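Local coordinates for lambda phage protein with carbohydrate-binding module (Shewanella oneidensis, PDB 2A5Z) that is of unknown function but binds magnesium and probably recognises carbohydrate through a jelly-roll domain, at residues A133-I147 with A224-T236. Residues are numbered along the deposited sequence; the frame is centred on the assembly and turned at random.
Sequences AQLTVIGSTSIGLGI and ATAHIGFKTQCKT
Lys231 is extended from end to end, with CG anti to the backbone N (chi1 -172°), and this carries NZ across the concave bend to the turn at 143-146 and the residue before it. NZ donates to Ser142 O at 3.0 Å and to Gly144 O at 2.9 Å, each time from above the carbonyl plane. Thr141 OG1 reaches Ser142 O from the opposite face, so two donors grip that oxygen. CD of Lys231 passes Thr141 OG1 at 3.5 Å. Gln233, also extended, lies alongside Leu135. Its NE2 makes a weak 3.4 Å bond to Gly146 O and a stronger one to Asn100 O. On the other face, Thr136 OG1 sits beside its backbone N (chi1 -54°) and meets Thr232 OG1 at 2.6 Å. Thr232 OG1 also bonds Ile244 N. Thr136 CG2 lies 3.5 Å from Phe230 CE1, while Ile138 CG1 comes to the edge of that ring. Phe230 and Ile138 both pack on Val122 of the facing strand 119-125. Both strands turn a corner at the paired Gly139 and Gly229, joined by two backbone hydrogen bonds. Such a sharply bent antiparallel strand pair, with one face against a second sheet, fits the jelly-roll sandwich of this domain.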
ATOM      1  N   ALA C 133      21.024  12.827  23.789  1.00 18.49           N
ATOM      2  CA  ALA C 133      21.242  12.010  22.593  1.00 18.52           C
ATOM      3  C   ALA C 133      20.079  12.076  21.588  1.00 18.85           C
ATOM      4  O   ALA C 133      20.222  11.630  20.437  1.00 18.45           O
ATOM      5  CB  ALA C 133      21.513  10.571  22.987  1.00 18.47           C
ATOM      6  N   GLN C 134      18.943  12.629  22.022  1.00 18.83           N
ATOM      7  CA  GLN C 134      17.756  12.732  21.168  1.00 18.70           C
ATOM      8  C   GLN C 134      17.848  13.882  20.157  1.00 18.52           C
ATOM      9  O   GLN C 134      18.078  15.039  20.529  1.00 18.02           O
ATOM     10  CB  GLN C 134      16.480  12.867  22.005  1.00 18.71           C
ATOM     11  CG  GLN C 134      16.215  11.723  22.973  1.00 18.13           C
ATOM     12  CD  GLN C 134      15.311  12.121  24.134  1.00 16.70           C
ATOM     13  OE1 GLN C 134      15.005  13.302  24.334  1.00 16.58           O
ATOM     14  NE2 GLN C 134      14.884  11.132  24.915  1.00 16.04           N
ATOM     15  N   LEU C 135      17.665  13.540  18.879  1.00 18.59           N
ATOM     16  CA  LEU C 135      17.592  14.512  17.787  1.00 18.97           C
ATOM     17  C   LEU C 135      16.428  14.153  16.871  1.00 19.00           C
ATOM     18  O   LEU C 135      16.398  13.066  16.285  1.00 19.09           O
ATOM     19  CB  LEU C 135      18.913  14.573  16.988  1.00 19.38           C
ATOM     20  CG  LEU C 135      18.987  15.407  15.689  1.00 19.12           C
ATOM     21  CD1 LEU C 135      18.821  16.908  15.935  1.00 18.81           C
ATOM     22  CD2 LEU C 135      20.286  15.157  14.957  1.00 18.89           C
ATOM     23  N   THR C 136      15.472  15.067  16.774  1.00 18.59           N
ATOM     24  CA  THR C 136      14.310  14.910  15.912  1.00 18.91           C
ATOM     25  C   THR C 136      14.169  16.138  15.010  1.00 19.02           C
ATOM     26  O   THR C 136      14.478  17.255  15.428  1.00 18.81           O
ATOM     27  CB  THR C 136      13.023  14.710  16.757  1.00 18.88           C
ATOM     28  OG1 THR C 136      13.221  13.613  17.654  1.00 18.78           O
ATOM     29  CG2 THR C 136      11.819  14.408  15.882  1.00 18.10           C
ATOM     30  N   VAL C 137      13.733  15.917  13.770  1.00 19.36           N
ATOM     31  CA  VAL C 137      13.486  16.998  12.816  1.00 19.63           C
ATOM     32  C   VAL C 137      12.128  16.815  12.132  1.00 19.39           C
ATOM     33  O   VAL C 137      11.781  15.715  11.706  1.00 19.53           O
ATOM     34  CB  VAL C 137      14.581  17.087  11.707  1.00 19.96           C
ATOM     35  CG1 VAL C 137      14.357  18.324  10.829  1.00 19.95           C
ATOM     36  CG2 VAL C 137      15.973  17.142  12.318  1.00 20.74           C
ATOM     37  N   ILE C 138      11.363  17.899  12.058  1.00 19.36           N
ATOM     38  CA  ILE C 138      10.216  17.973  11.164  1.00 19.37           C
ATOM     39  C   ILE C 138      10.613  18.968  10.061  1.00 19.17           C
ATOM     40  O   ILE C 138      10.704  20.171  10.292  1.00 19.02           O
ATOM     41  CB  ILE C 138       8.897  18.340  11.912  1.00 19.42           C
ATOM     42  CG1 ILE C 138       8.499  17.211  12.870  1.00 19.60           C
ATOM     43  CG2 ILE C 138       7.756  18.536  10.932  1.00 19.70           C
ATOM     44  CD1 ILE C 138       8.248  17.667  14.296  1.00 20.27           C
ATOM     45  N   GLY C 139      10.899  18.429   8.881  1.00 19.05           N
ATOM     46  CA  GLY C 139      11.410  19.202   7.759  1.00 18.93           C
ATOM     47  C   GLY C 139      12.272  18.328   6.870  1.00 18.82           C
ATOM     48  O   GLY C 139      12.049  17.121   6.784  1.00 18.53           O
ATOM     49  N   SER C 140      13.254  18.941   6.208  1.00 18.94           N
ATOM     50  CA  SER C 140      14.182  18.218   5.346  1.00 19.01           C
ATOM     51  C   SER C 140      15.360  17.691   6.151  1.00 19.01           C
ATOM     52  O   SER C 140      15.722  18.253   7.190  1.00 18.49           O
ATOM     53  CB  SER C 140      14.671  19.104   4.203  1.00 19.06           C
ATOM     54  OG  SER C 140      15.373  20.238   4.685  1.00 20.33           O
ATOM     55  N   THR C 141      15.954  16.605   5.671  1.00 19.35           N
ATOM     56  CA  THR C 141      17.012  15.930   6.416  1.00 19.99           C
ATOM     57  C   THR C 141      17.803  14.961   5.544  1.00 20.74           C
ATOM     58  O   THR C 141      17.281  14.409   4.568  1.00 20.18           O
ATOM     59  CB  THR C 141      16.452  15.197   7.685  1.00 20.01           C
ATOM     60  OG1 THR C 141      17.527  14.592   8.415  1.00 19.95           O
ATOM     61  CG2 THR C 141      15.412  14.135   7.320  1.00 20.35           C
ATOM     62  N   SER C 142      19.080  14.783   5.885  1.00 21.69           N
ATOM     63  CA  SER C 142      19.848  13.665   5.365  1.00 22.33           C
ATOM     64  C   SER C 142      19.088  12.401   5.740  1.00 22.80           C
ATOM     65  O   SER C 142      18.519  12.305   6.832  1.00 22.42           O
ATOM     66  CB  SER C 142      21.241  13.597   6.012  1.00 22.33           C
ATOM     67  OG  SER C 142      21.830  14.873   6.133  1.00 22.76           O
ATOM     68  N   ILE C 143      19.091  11.440   4.828  1.00 23.52           N
ATOM     69  CA  ILE C 143      18.481  10.137   5.054  1.00 24.69           C
ATOM     70  C   ILE C 143      19.325   9.258   6.004  1.00 24.83           C
ATOM     71  O   ILE C 143      20.523   9.500   6.200  1.00 25.16           O
ATOM     72  CB  ILE C 143      18.242   9.432   3.680  1.00 24.68           C
ATOM     73  CG1 ILE C 143      16.917   8.673   3.664  1.00 25.56           C
ATOM     74  CG2 ILE C 143      19.455   8.586   3.240  1.00 25.25           C
ATOM     75  CD1 ILE C 143      16.378   8.408   2.256  1.00 25.23           C
ATOM     76  N   GLY C 144      18.678   8.264   6.609  1.00 24.92           N
ATOM     77  CA  GLY C 144      19.367   7.180   7.307  1.00 24.90           C
ATOM     78  C   GLY C 144      20.238   7.564   8.486  1.00 24.92           C
ATOM     79  O   GLY C 144      19.796   8.279   9.389  1.00 24.64           O
ATOM     80  N   LEU C 145      21.476   7.069   8.480  1.00 24.79           N
ATOM     81  CA  LEU C 145      22.407   7.292   9.587  1.00 25.10           C
ATOM     82  C   LEU C 145      23.055   8.670   9.522  1.00 25.57           C
ATOM     83  O   LEU C 145      23.765   9.065  10.446  1.00 26.02           O
ATOM     84  CB  LEU C 145      23.486   6.194   9.646  1.00 24.55           C
ATOM     85  CG  LEU C 145      23.057   4.741   9.896  1.00 24.27           C
ATOM     86  CD1 LEU C 145      24.237   3.798   9.710  1.00 23.99           C
ATOM     87  CD2 LEU C 145      22.418   4.547  11.274  1.00 21.68           C
ATOM     88  N   GLY C 146      22.797   9.396   8.432  1.00 25.96           N
ATOM     89  CA  GLY C 146      23.323  10.749   8.221  1.00 25.56           C
ATOM     90  C   GLY C 146      22.791  11.743   9.229  1.00 25.56           C
ATOM     91  O   GLY C 146      21.665  11.606   9.723  1.00 25.72           O
ATOM     92  N   ILE C 147      23.604  12.750   9.530  1.00 25.43           N
ATOM     93  CA  ILE C 147      23.296  13.706  10.597  1.00 25.35           C
ATOM     94  C   ILE C 147      23.813  15.131  10.279  1.00 24.73           C
ATOM     95  O   ILE C 147      23.765  16.038  11.126  1.00 24.77           O
ATOM     96  CB  ILE C 147      23.844  13.167  11.950  1.00 25.49           C
ATOM     97  CG1 ILE C 147      23.276  13.945  13.137  1.00 26.54           C
ATOM     98  CG2 ILE C 147      25.376  13.117  11.937  1.00 26.13           C
ATOM     99  CD1 ILE C 147      23.277  13.140  14.439  1.00 28.39           C
ATOM    100  N   ALA C 224      17.874  10.703  -3.510  1.00 18.91           N
ATOM    101  CA  ALA C 224      17.547   9.830  -2.381  1.00 19.21           C
ATOM    102  C   ALA C 224      18.536   9.902  -1.212  1.00 19.21           C
ATOM    103  O   ALA C 224      18.448   9.092  -0.298  1.00 19.90           O
ATOM    104  CB  ALA C 224      17.343   8.368  -2.855  1.00 19.66           C
ATOM    105  N   THR C 225      19.466  10.862  -1.230  1.00 18.91           N
ATOM    106  CA  THR C 225      20.307  11.141  -0.049  1.00 18.83           C
ATOM    107  C   THR C 225      19.531  11.932   1.007  1.00 18.78           C
ATOM    108  O   THR C 225      19.958  12.030   2.170  1.00 18.99           O
ATOM    109  CB  THR C 225      21.613  11.927  -0.385  1.00 18.84           C
ATOM    110  OG1 THR C 225      21.286  13.275  -0.751  1.00 19.12           O
ATOM    111  CG2 THR C 225      22.384  11.260  -1.510  1.00 18.58           C
ATOM    112  N   ALA C 226      18.394  12.499   0.604  1.00 18.45           N
ATOM    113  CA  ALA C 226      17.570  13.276   1.523  1.00 18.25           C
ATOM    114  C   ALA C 226      16.103  12.841   1.465  1.00 18.18           C
ATOM    115  O   ALA C 226      15.696  12.140   0.544  1.00 17.71           O
ATOM    116  CB  ALA C 226      17.708  14.763   1.224  1.00 18.15           C
ATOM    117  N   HIS C 227      15.334  13.242   2.478  1.00 18.09           N
ATOM    118  CA  HIS C 227      13.883  13.095   2.496  1.00 18.47           C
ATOM    119  C   HIS C 227      13.305  14.295   3.233  1.00 18.35           C
ATOM    120  O   HIS C 227      14.038  14.999   3.932  1.00 18.32           O
ATOM    121  CB  HIS C 227      13.476  11.810   3.223  1.00 18.79           C
ATOM    122  CG  HIS C 227      13.061  10.690   2.320  1.00 19.37           C
ATOM    123  ND1 HIS C 227      13.790  10.308   1.213  1.00 19.99           N
ATOM    124  CD2 HIS C 227      12.004   9.843   2.383  1.00 19.21           C
ATOM    125  CE1 HIS C 227      13.196   9.283   0.628  1.00 19.01           C
ATOM    126  NE2 HIS C 227      12.109   8.983   1.315  1.00 19.10           N
ATOM    127  N   ILE C 228      12.005  14.527   3.072  1.00 17.93           N
ATOM    128  CA  ILE C 228      11.296  15.564   3.829  1.00 17.83           C
ATOM    129  C   ILE C 228      10.134  14.945   4.626  1.00 18.06           C
ATOM    130  O   ILE C 228       9.365  14.149   4.092  1.00 18.36           O
ATOM    131  CB  ILE C 228      10.863  16.784   2.919  1.00 18.10           C
ATOM    132  CG1 ILE C 228      10.234  17.914   3.754  1.00 18.29           C
ATOM    133  CG2 ILE C 228       9.981  16.344   1.711  1.00 17.21           C
ATOM    134  CD1 ILE C 228      10.275  19.287   3.073  1.00 17.33           C
ATOM    135  N   GLY C 229      10.047  15.275   5.915  1.00 17.61           N
ATOM    136  CA  GLY C 229       9.017  14.708   6.777  1.00 17.55           C
ATOM    137  C   GLY C 229       9.394  14.708   8.249  1.00 17.50           C
ATOM    138  O   GLY C 229       9.732  15.750   8.811  1.00 17.67           O
ATOM    139  N   PHE C 230       9.343  13.530   8.864  1.00 17.29           N
ATOM    140  CA  PHE C 230       9.662  13.348  10.280  1.00 16.86           C
ATOM    141  C   PHE C 230      10.826  12.380  10.415  1.00 17.00           C
ATOM    142  O   PHE C 230      10.817  11.303   9.810  1.00 16.82           O
ATOM    143  CB  PHE C 230       8.431  12.802  11.025  1.00 16.80           C
ATOM    144  CG  PHE C 230       8.722  12.243  12.405  1.00 16.71           C
ATOM    145  CD1 PHE C 230       8.742  13.073  13.520  1.00 16.95           C
ATOM    146  CD2 PHE C 230       8.953  10.876  12.585  1.00 17.85           C
ATOM    147  CE1 PHE C 230       8.998  12.554  14.798  1.00 16.88           C
ATOM    148  CE2 PHE C 230       9.207  10.346  13.871  1.00 18.36           C
ATOM    149  CZ  PHE C 230       9.225  11.195  14.973  1.00 16.15           C
ATOM    150  N   LYS C 231      11.827  12.763  11.202  1.00 16.50           N
ATOM    151  CA  LYS C 231      12.931  11.868  11.504  1.00 16.41           C
ATOM    152  C   LYS C 231      13.316  12.004  12.970  1.00 16.62           C
ATOM    153  O   LYS C 231      13.535  13.111  13.454  1.00 16.88           O
ATOM    154  CB  LYS C 231      14.142  12.170  10.611  1.00 16.24           C
ATOM    155  CG  LYS C 231      15.277  11.154  10.736  1.00 16.68           C
ATOM    156  CD  LYS C 231      16.479  11.556   9.901  1.00 15.88           C
ATOM    157  CE  LYS C 231      17.594  10.549  10.064  1.00 16.67           C
ATOM    158  NZ  LYS C 231      18.903  11.047   9.568  1.00 17.19           N
ATOM    159  N   THR C 232      13.403  10.881  13.670  1.00 16.89           N
ATOM    160  CA  THR C 232      13.880  10.885  15.049  1.00 17.16           C
ATOM    161  C   THR C 232      15.065   9.937  15.146  1.00 17.74           C
ATOM    162  O   THR C 232      15.086   8.891  14.496  1.00 17.85           O
ATOM    163  CB  THR C 232      12.751  10.566  16.065  1.00 17.00           C
ATOM    164  OG1 THR C 232      13.137  10.998  17.374  1.00 15.98           O
ATOM    165  CG2 THR C 232      12.393   9.074  16.082  1.00 16.79           C
ATOM    166  N   GLN C 233      16.049  10.320  15.951  1.00 18.07           N
ATOM    167  CA  GLN C 233      17.381   9.727  15.894  1.00 18.85           C
ATOM    168  C   GLN C 233      18.068   9.740  17.253  1.00 19.28           C
ATOM    169  O   GLN C 233      17.858  10.653  18.064  1.00 18.85           O
ATOM    170  CB  GLN C 233      18.242  10.527  14.917  1.00 19.27           C
ATOM    171  CG  GLN C 233      19.568   9.872  14.532  1.00 19.33           C
ATOM    172  CD  GLN C 233      20.208  10.559  13.353  1.00 20.49           C
ATOM    173  OE1 GLN C 233      20.162  11.782  13.245  1.00 23.16           O
ATOM    174  NE2 GLN C 233      20.792   9.781  12.452  1.00 20.26           N
ATOM    175  N   CYS C 234      18.903   8.731  17.487  1.00 19.79           N
ATOM    176  CA  CYS C 234      19.761   8.699  18.668  1.00 20.39           C
ATOM    177  C   CYS C 234      21.208   8.900  18.241  1.00 20.93           C
ATOM    178  O   CYS C 234      21.710   8.169  17.393  1.00 21.42           O
ATOM    179  CB  CYS C 234      19.602   7.388  19.430  1.00 20.24           C
ATOM    180  SG  CYS C 234      20.523   7.373  20.992  1.00 19.62           S
ATOM    181  N   LYS C 235      21.866   9.899  18.825  1.00 21.24           N
ATOM    182  CA  LYS C 235      23.231  10.264  18.452  1.00 21.99           C
ATOM    183  C   LYS C 235      24.298   9.374  19.082  1.00 22.24           C
ATOM    184  O   LYS C 235      25.457   9.416  18.670  1.00 22.35           O
ATOM    185  CB  LYS C 235      23.517  11.717  18.819  1.00 22.13           C
ATOM    186  CG  LYS C 235      22.818  12.736  17.928  1.00 23.94           C
ATOM    187  CD  LYS C 235      23.305  14.151  18.225  1.00 26.79           C
ATOM    188  CE  LYS C 235      22.698  14.680  19.513  1.00 28.65           C
ATOM    189  NZ  LYS C 235      23.260  16.014  19.862  1.00 30.56           N
ATOM    190  N   THR C 236      23.910   8.588  20.085  1.00 22.52           N
ATOM    191  CA  THR C 236      24.852   7.722  20.793  1.00 22.80           C
ATOM    192  C   THR C 236      24.558   6.240  20.563  1.00 23.05           C
ATOM    193  O   THR C 236      23.500   5.866  20.025  1.00 23.04           O
ATOM    194  CB  THR C 236      24.881   8.004  22.316  1.00 22.85           C
ATOM    195  OG1 THR C 236      23.654   7.562  22.915  1.00 23.06           O
ATOM    196  CG2 THR C 236      25.105   9.493  22.602  1.00 22.69           C
TER